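Extracellular sialidase/neuraminidase, putative (Aspergillus fumigatus, PDB 2XZK) probably hydrolyses terminal sialic acid residues, or the related Kdn, from glycans as a secreted exo-sialidase of the six-bladed beta-propeller type. Local coordinates at residues A[305-310]-A[322-327]; A[11-16]-A[372-377]. All blocks are in the same frame, centred on the assembly; numbering follows the deposited sequence.

Contact 1: residues A[305-310]-A[322-327]; sequences MRVRIS and RKLEDA. With K99 ((2R,3R,4R,5R,6S)-2,3-bis(fluoranyl)-4,5-bis(oxidanyl)-6-[(1R,2R)-1,2,3-tris(oxidanyl)propyl]oxane-2-carboxylic acid), chain E.
Arg306 lays its chain over the backbone between Arg322 and Lys323. Arg306 CB and, more closely, CG lie by Arg322 O, and Arg306 CD settles 3.7 Å from Arg322 C. Arg306 NE then meets Lys323 CG at 4.0 Å, obliquely to the guanidinium plane. CG is anti to the backbone N (chi1 -176°), and bends at the next two torsions bring the guanidinium to Tyr320, whose ring it meets in a cation-pi contact and whose O takes NH1. The two segments form the antiparallel hairpin of strands 305-310 and 322-323, the outer edge of one four-stranded propeller blade. Val307 and Arg322 exchange both backbone bonds, Val307 N to Arg322 O at 3.0 Å and Arg322 N to Val307 O at 2.9 Å. Where the outer strand turns into a 3-10 segment, Leu324 N still reaches Met305 O at 3.0 Å, 40° out of the carbonyl plane. On the side away from Arg306, Leu324 forks: CD1 packs on Met305 CB at 3.8 Å and CD2 on Val307 CG1. Arg322 NE binds Asp326 OD2 at 2.8 Å, a salt bridge across the turn. At the far end of strand 305-310, Ser310 CA lies 3.5 Å from O4 of the bound K99.

Contact 2: residues A[11-16]-A[372-377]; sequences YHDEFP and WRRFNL
Phe15 offers its ring face to the indole edge of Trp372, with Phe15 CZ 3.5 Å from Trp372 CD1 and the planes at 65°, an offset edge-to-face pair. Phe15 CG sits between its backbone N and carbonyl carbon, Trp372 CG anti to its own N, and with these torsions the two side chains run side by side. The strands beneath are antiparallel, 12-16 beside 372-375, so the N-terminal strand becomes the outermost one of a blade otherwise built from the end of the chain: the closure by which many beta-propellers join the two ends of the chain. Backbone bonds run both ways at Phe15 and Trp372 and at Asp13 and Arg374; Arg374 N to Asp13 O is nearly straight, whereas the return bond from Asp13 N is weak.

On the Phe15 face, Arg374 grips Tyr11 side-on: NE and NH2 both donate to Tyr11 OH, NH2 at 3.0 Å, with the hydroxyl in the guanidinium plane. Ring and guanidinium planes stand 80° apart. Arg374 NE also gives a weak, salt-bridging bond to Asp13 OD2 at 3.2 Å. The stronger carboxylate partner is Asp346, in a salt bridge with Arg374 NH2, so two carboxylates and a phenol hold the group.

The other face carries His12, Glu14 and Arg373. His12 ND1 donates to the syn lone pair of Glu14 OE1 at 2.7 Å, while Glu14 CB lies over one face of the Arg373 guanidinium. The salt bridge from Glu14 OE1 to Arg373 NH1 is long, and a water bridges the same two atoms; the stronger partner of Arg373 is Glu335.

Past the paired strands, Asn376 N donates to Tyr11 O, and Asn376 serves as N-cap of helix 377-381. Its OD1, already taking Trp379 N, also accepts Tyr11 N at 2.8 Å, from 43° above the carbonyl plane.

From the N terminus, strand 12-18 comes first in sequence, and its contact 2 partner 372-377 begins 356 residues beyond Pro16, closing a loop that spans nearly the whole propeller. Within it, contact 1 closes a far shorter loop, 305-310 to 322-327, late in the chain; the two nest and do not cross. Their centres lie 11 Å apart, and they tie neighbouring blades together: Ala327 O, beyond the contact 1 hairpin, probably accepts a hydrogen bond from Arg373 NH2 at 2.8 Å, and Ala327 CB packs against His12 ND1. Phe375 touches Val307, and helix 377-381 then covers Val307 and Ile309.

Contact 1: residues A[305-310]-A[322-327]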
# COMPACT_ATOMS: atom_id res chain seq x y z
N MET A 305 6.09 12.36 -7.04
CA MET A 305 4.78 11.72 -6.93
C MET A 305 3.80 12.33 -7.92
O MET A 305 3.65 13.55 -7.99
CB MET A 305 4.21 11.82 -5.51
CG MET A 305 5.05 11.09 -4.48
SD MET A 305 5.54 9.40 -4.89
CE MET A 305 3.95 8.58 -4.83
N ARG A 306 3.11 11.45 -8.65
CA ARG A 306 2.22 11.86 -9.72
C ARG A 306 1.03 10.93 -9.74
O ARG A 306 1.17 9.69 -9.83
CB ARG A 306 2.94 11.79 -11.07
CG ARG A 306 2.10 12.30 -12.25
CD ARG A 306 2.55 13.69 -12.69
NE ARG A 306 3.93 13.68 -13.20
CZ ARG A 306 4.28 13.24 -14.41
NH1 ARG A 306 3.37 12.76 -15.25
NH2 ARG A 306 5.55 13.28 -14.79
N VAL A 307 -0.16 11.51 -9.63
CA VAL A 307 -1.40 10.74 -9.77
C VAL A 307 -1.94 10.88 -11.21
O VAL A 307 -1.95 11.99 -11.76
CB VAL A 307 -2.45 11.14 -8.68
CG1 VAL A 307 -2.99 12.56 -8.87
CG2 VAL A 307 -3.60 10.13 -8.62
N ARG A 308 -2.35 9.76 -11.81
CA ARG A 308 -2.77 9.73 -13.21
C ARG A 308 -4.08 8.98 -13.41
O ARG A 308 -4.47 8.16 -12.58
CB ARG A 308 -1.73 9.00 -14.04
CG ARG A 308 -0.31 9.50 -13.94
CD ARG A 308 0.54 8.52 -14.70
NE ARG A 308 1.98 8.72 -14.62
CZ ARG A 308 2.72 9.27 -15.57
NH1 ARG A 308 2.17 9.76 -16.69
NH2 ARG A 308 4.04 9.33 -15.42
N ILE A 309 -4.72 9.25 -14.55
CA ILE A 309 -5.96 8.58 -14.94
C ILE A 309 -5.77 7.91 -16.30
O ILE A 309 -5.16 8.50 -17.21
CB ILE A 309 -7.13 9.59 -15.03
CG1 ILE A 309 -7.29 10.38 -13.73
CG2 ILE A 309 -8.44 8.88 -15.39
CD1 ILE A 309 -8.19 11.63 -13.85
N SER A 310 -6.25 6.67 -16.43
CA SER A 310 -6.37 6.01 -17.74
C SER A 310 -7.84 5.82 -18.04
O SER A 310 -8.61 5.39 -17.18
CB SER A 310 -5.68 4.65 -17.78
OG SER A 310 -5.86 4.03 -19.06
N ARG A 322 -1.36 14.73 -12.39
CA ARG A 322 -0.96 15.89 -11.61
C ARG A 322 0.10 15.53 -10.57
O ARG A 322 0.02 14.48 -9.91
CB ARG A 322 -2.16 16.54 -10.94
CG ARG A 322 -1.87 17.93 -10.41
CD ARG A 322 -3.11 18.74 -10.10
NE ARG A 322 -2.73 20.14 -9.88
CZ ARG A 322 -3.58 21.16 -9.78
NH1 ARG A 322 -4.88 20.96 -9.89
NH2 ARG A 322 -3.11 22.38 -9.61
N LYS A 323 1.10 16.40 -10.45
CA LYS A 323 2.11 16.28 -9.42
C LYS A 323 1.47 16.55 -8.06
O LYS A 323 0.77 17.54 -7.88
CB LYS A 323 3.23 17.30 -9.68
CG LYS A 323 4.05 17.01 -10.92
CD LYS A 323 5.09 18.11 -11.13
CE LYS A 323 5.93 17.86 -12.37
NZ LYS A 323 6.78 19.03 -12.75
N LEU A 324 1.69 15.67 -7.09
CA LEU A 324 1.20 15.93 -5.73
C LEU A 324 1.80 17.19 -5.11
O LEU A 324 1.19 17.79 -4.22
CB LEU A 324 1.41 14.72 -4.81
CG LEU A 324 0.69 13.43 -5.21
CD1 LEU A 324 0.78 12.43 -4.06
CD2 LEU A 324 -0.78 13.66 -5.61
N GLU A 325 2.96 17.60 -5.61
CA GLU A 325 3.62 18.80 -5.11
C GLU A 325 2.90 20.09 -5.52
O GLU A 325 3.29 21.18 -5.09
CB GLU A 325 5.08 18.79 -5.57
CG GLU A 325 5.87 17.57 -5.08
CD GLU A 325 5.15 16.22 -5.28
OE1 GLU A 325 4.93 15.79 -6.46
OE2 GLU A 325 4.84 15.58 -4.23
N ASP A 326 1.86 19.96 -6.34
CA ASP A 326 0.92 21.08 -6.62
C ASP A 326 0.06 21.43 -5.40
O ASP A 326 -0.46 22.55 -5.30
CB ASP A 326 0.01 20.76 -7.81
CG ASP A 326 0.74 20.75 -9.13
OD1 ASP A 326 1.96 20.96 -9.15
OD2 ASP A 326 0.07 20.51 -10.16
N ALA A 327 -0.11 20.46 -4.51
CA ALA A 327 -0.79 20.65 -3.23
C ALA A 327 0.14 20.18 -2.11
O ALA A 327 -0.15 19.22 -1.40
CB ALA A 327 -2.12 19.87 -3.21
O1A K99 E . -6.54 11.08 -21.26
C1 K99 E . -5.76 11.18 -22.23
O1B K99 E . -5.77 12.10 -23.08
C2 K99 E . -4.66 10.10 -22.42
C3 K99 E . -4.85 8.86 -21.52
F1 K99 E . -3.68 8.10 -21.57
C4 K99 E . -6.07 8.02 -21.92
O4 K99 E . -6.15 6.84 -21.14
O6 K99 E . -4.63 9.62 -23.80
C6 K99 E . -5.87 8.94 -24.20
C5 K99 E . -6.01 7.64 -23.40
O5 K99 E . -7.20 6.95 -23.76
C7 K99 E . -5.94 8.69 -25.70
O7 K99 E . -4.64 8.30 -26.16
C8 K99 E . -6.49 9.92 -26.47
O8 K99 E . -5.78 11.10 -26.08
C9 K99 E . -8.00 10.18 -26.23
O9 K99 E . -8.82 9.28 -27.01
F2 K99 E . -3.47 10.64 -22.14
O HOH W 1 6.76 13.81 -4.50

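Contact 2: residues A[11-16]-A[372-377]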
# COMPACT_ATOMS: atom_id res chain seq x y z
N TYR A 11 -10.97 20.04 -5.71
CA TYR A 11 -10.87 19.90 -4.27
C TYR A 11 -9.59 19.15 -3.92
O TYR A 11 -9.31 18.11 -4.51
CB TYR A 11 -12.07 19.13 -3.75
CG TYR A 11 -11.97 18.73 -2.29
CD1 TYR A 11 -11.27 17.58 -1.90
CD2 TYR A 11 -12.61 19.46 -1.30
CE1 TYR A 11 -11.18 17.20 -0.58
CE2 TYR A 11 -12.55 19.08 0.04
CZ TYR A 11 -11.83 17.94 0.39
OH TYR A 11 -11.76 17.54 1.69
N HIS A 12 -8.83 19.67 -2.97
CA HIS A 12 -7.74 18.88 -2.39
C HIS A 12 -7.65 19.19 -0.91
O HIS A 12 -8.04 20.27 -0.46
CB HIS A 12 -6.41 19.15 -3.09
CG HIS A 12 -5.90 20.53 -2.86
ND1 HIS A 12 -5.08 20.86 -1.81
CD2 HIS A 12 -6.14 21.69 -3.53
CE1 HIS A 12 -4.81 22.15 -1.85
NE2 HIS A 12 -5.44 22.67 -2.89
N ASP A 13 -7.11 18.24 -0.16
CA ASP A 13 -7.12 18.31 1.29
C ASP A 13 -5.98 17.40 1.67
O ASP A 13 -5.91 16.28 1.20
CB ASP A 13 -8.46 17.75 1.77
CG ASP A 13 -8.56 17.59 3.28
OD1 ASP A 13 -7.87 18.31 4.04
OD2 ASP A 13 -9.38 16.75 3.69
N GLU A 14 -5.05 17.89 2.50
CA GLU A 14 -3.86 17.10 2.85
C GLU A 14 -3.32 17.46 4.23
O GLU A 14 -3.30 18.62 4.61
CB GLU A 14 -2.78 17.22 1.76
CG GLU A 14 -2.27 18.65 1.45
CD GLU A 14 -3.24 19.48 0.59
OE1 GLU A 14 -3.95 18.91 -0.26
OE2 GLU A 14 -3.26 20.71 0.77
N PHE A 15 -2.89 16.44 4.97
CA PHE A 15 -2.23 16.63 6.26
C PHE A 15 -1.51 15.34 6.67
O PHE A 15 -1.85 14.27 6.17
CB PHE A 15 -3.20 17.08 7.37
CG PHE A 15 -4.43 16.22 7.50
CD1 PHE A 15 -4.43 15.08 8.32
CD2 PHE A 15 -5.61 16.57 6.84
CE1 PHE A 15 -5.59 14.29 8.45
CE2 PHE A 15 -6.75 15.78 6.95
CZ PHE A 15 -6.74 14.64 7.76
N PRO A 16 -0.50 15.44 7.55
CA PRO A 16 0.14 14.21 8.06
C PRO A 16 -0.83 13.38 8.89
O PRO A 16 -1.59 13.94 9.70
CB PRO A 16 1.29 14.75 8.92
CG PRO A 16 1.52 16.16 8.43
CD PRO A 16 0.15 16.65 8.08
N TRP A 372 -1.77 11.98 4.45
CA TRP A 372 -3.09 11.63 3.96
C TRP A 372 -3.58 12.74 3.03
O TRP A 372 -3.54 13.93 3.36
CB TRP A 372 -4.06 11.46 5.12
CG TRP A 372 -5.53 11.41 4.79
CD1 TRP A 372 -6.47 12.32 5.19
CD2 TRP A 372 -6.24 10.39 4.07
NE1 TRP A 372 -7.72 11.94 4.76
CE2 TRP A 372 -7.61 10.76 4.06
CE3 TRP A 372 -5.85 9.21 3.41
CZ2 TRP A 372 -8.60 9.98 3.44
CZ3 TRP A 372 -6.84 8.44 2.80
CH2 TRP A 372 -8.19 8.83 2.82
N ARG A 373 -4.06 12.32 1.86
CA ARG A 373 -4.55 13.24 0.85
C ARG A 373 -5.95 12.84 0.43
O ARG A 373 -6.25 11.66 0.30
CB ARG A 373 -3.65 13.22 -0.38
CG ARG A 373 -2.27 13.82 -0.16
CD ARG A 373 -1.46 13.85 -1.43
NE ARG A 373 -0.27 14.68 -1.25
CZ ARG A 373 -0.27 16.01 -1.28
NH1 ARG A 373 -1.39 16.69 -1.51
NH2 ARG A 373 0.87 16.66 -1.07
N ARG A 374 -6.80 13.84 0.22
CA ARG A 374 -8.06 13.66 -0.45
C ARG A 374 -8.06 14.63 -1.62
O ARG A 374 -7.66 15.78 -1.47
CB ARG A 374 -9.22 13.97 0.48
CG ARG A 374 -9.46 12.92 1.56
CD ARG A 374 -10.16 13.53 2.78
NE ARG A 374 -11.24 14.46 2.40
CZ ARG A 374 -12.44 14.09 1.95
NH1 ARG A 374 -12.75 12.80 1.83
NH2 ARG A 374 -13.32 15.02 1.61
N PHE A 375 -8.49 14.17 -2.79
CA PHE A 375 -8.65 15.07 -3.93
C PHE A 375 -9.69 14.49 -4.86
O PHE A 375 -9.89 13.28 -4.89
CB PHE A 375 -7.32 15.32 -4.69
CG PHE A 375 -6.48 14.08 -4.88
CD1 PHE A 375 -6.68 13.25 -5.99
CD2 PHE A 375 -5.44 13.78 -4.00
CE1 PHE A 375 -5.92 12.11 -6.18
CE2 PHE A 375 -4.66 12.64 -4.18
CZ PHE A 375 -4.89 11.79 -5.28
N ASN A 376 -10.38 15.34 -5.61
CA ASN A 376 -11.33 14.83 -6.58
C ASN A 376 -10.72 14.72 -7.97
O ASN A 376 -9.58 15.17 -8.19
CB ASN A 376 -12.64 15.63 -6.56
CG ASN A 376 -12.46 17.11 -6.91
OD1 ASN A 376 -11.35 17.59 -7.10
ND2 ASN A 376 -13.58 17.84 -6.97
N LEU A 377 -11.45 14.11 -8.90
CA LEU A 377 -10.99 13.99 -10.28
C LEU A 377 -10.71 15.35 -10.88
O LEU A 377 -9.73 15.51 -11.62
CB LEU A 377 -12.02 13.25 -11.13
CG LEU A 377 -12.18 11.76 -10.84
CD1 LEU A 377 -13.37 11.20 -11.60
CD2 LEU A 377 -10.91 11.00 -11.19
O HOH W 2 -4.45 16.49 -1.60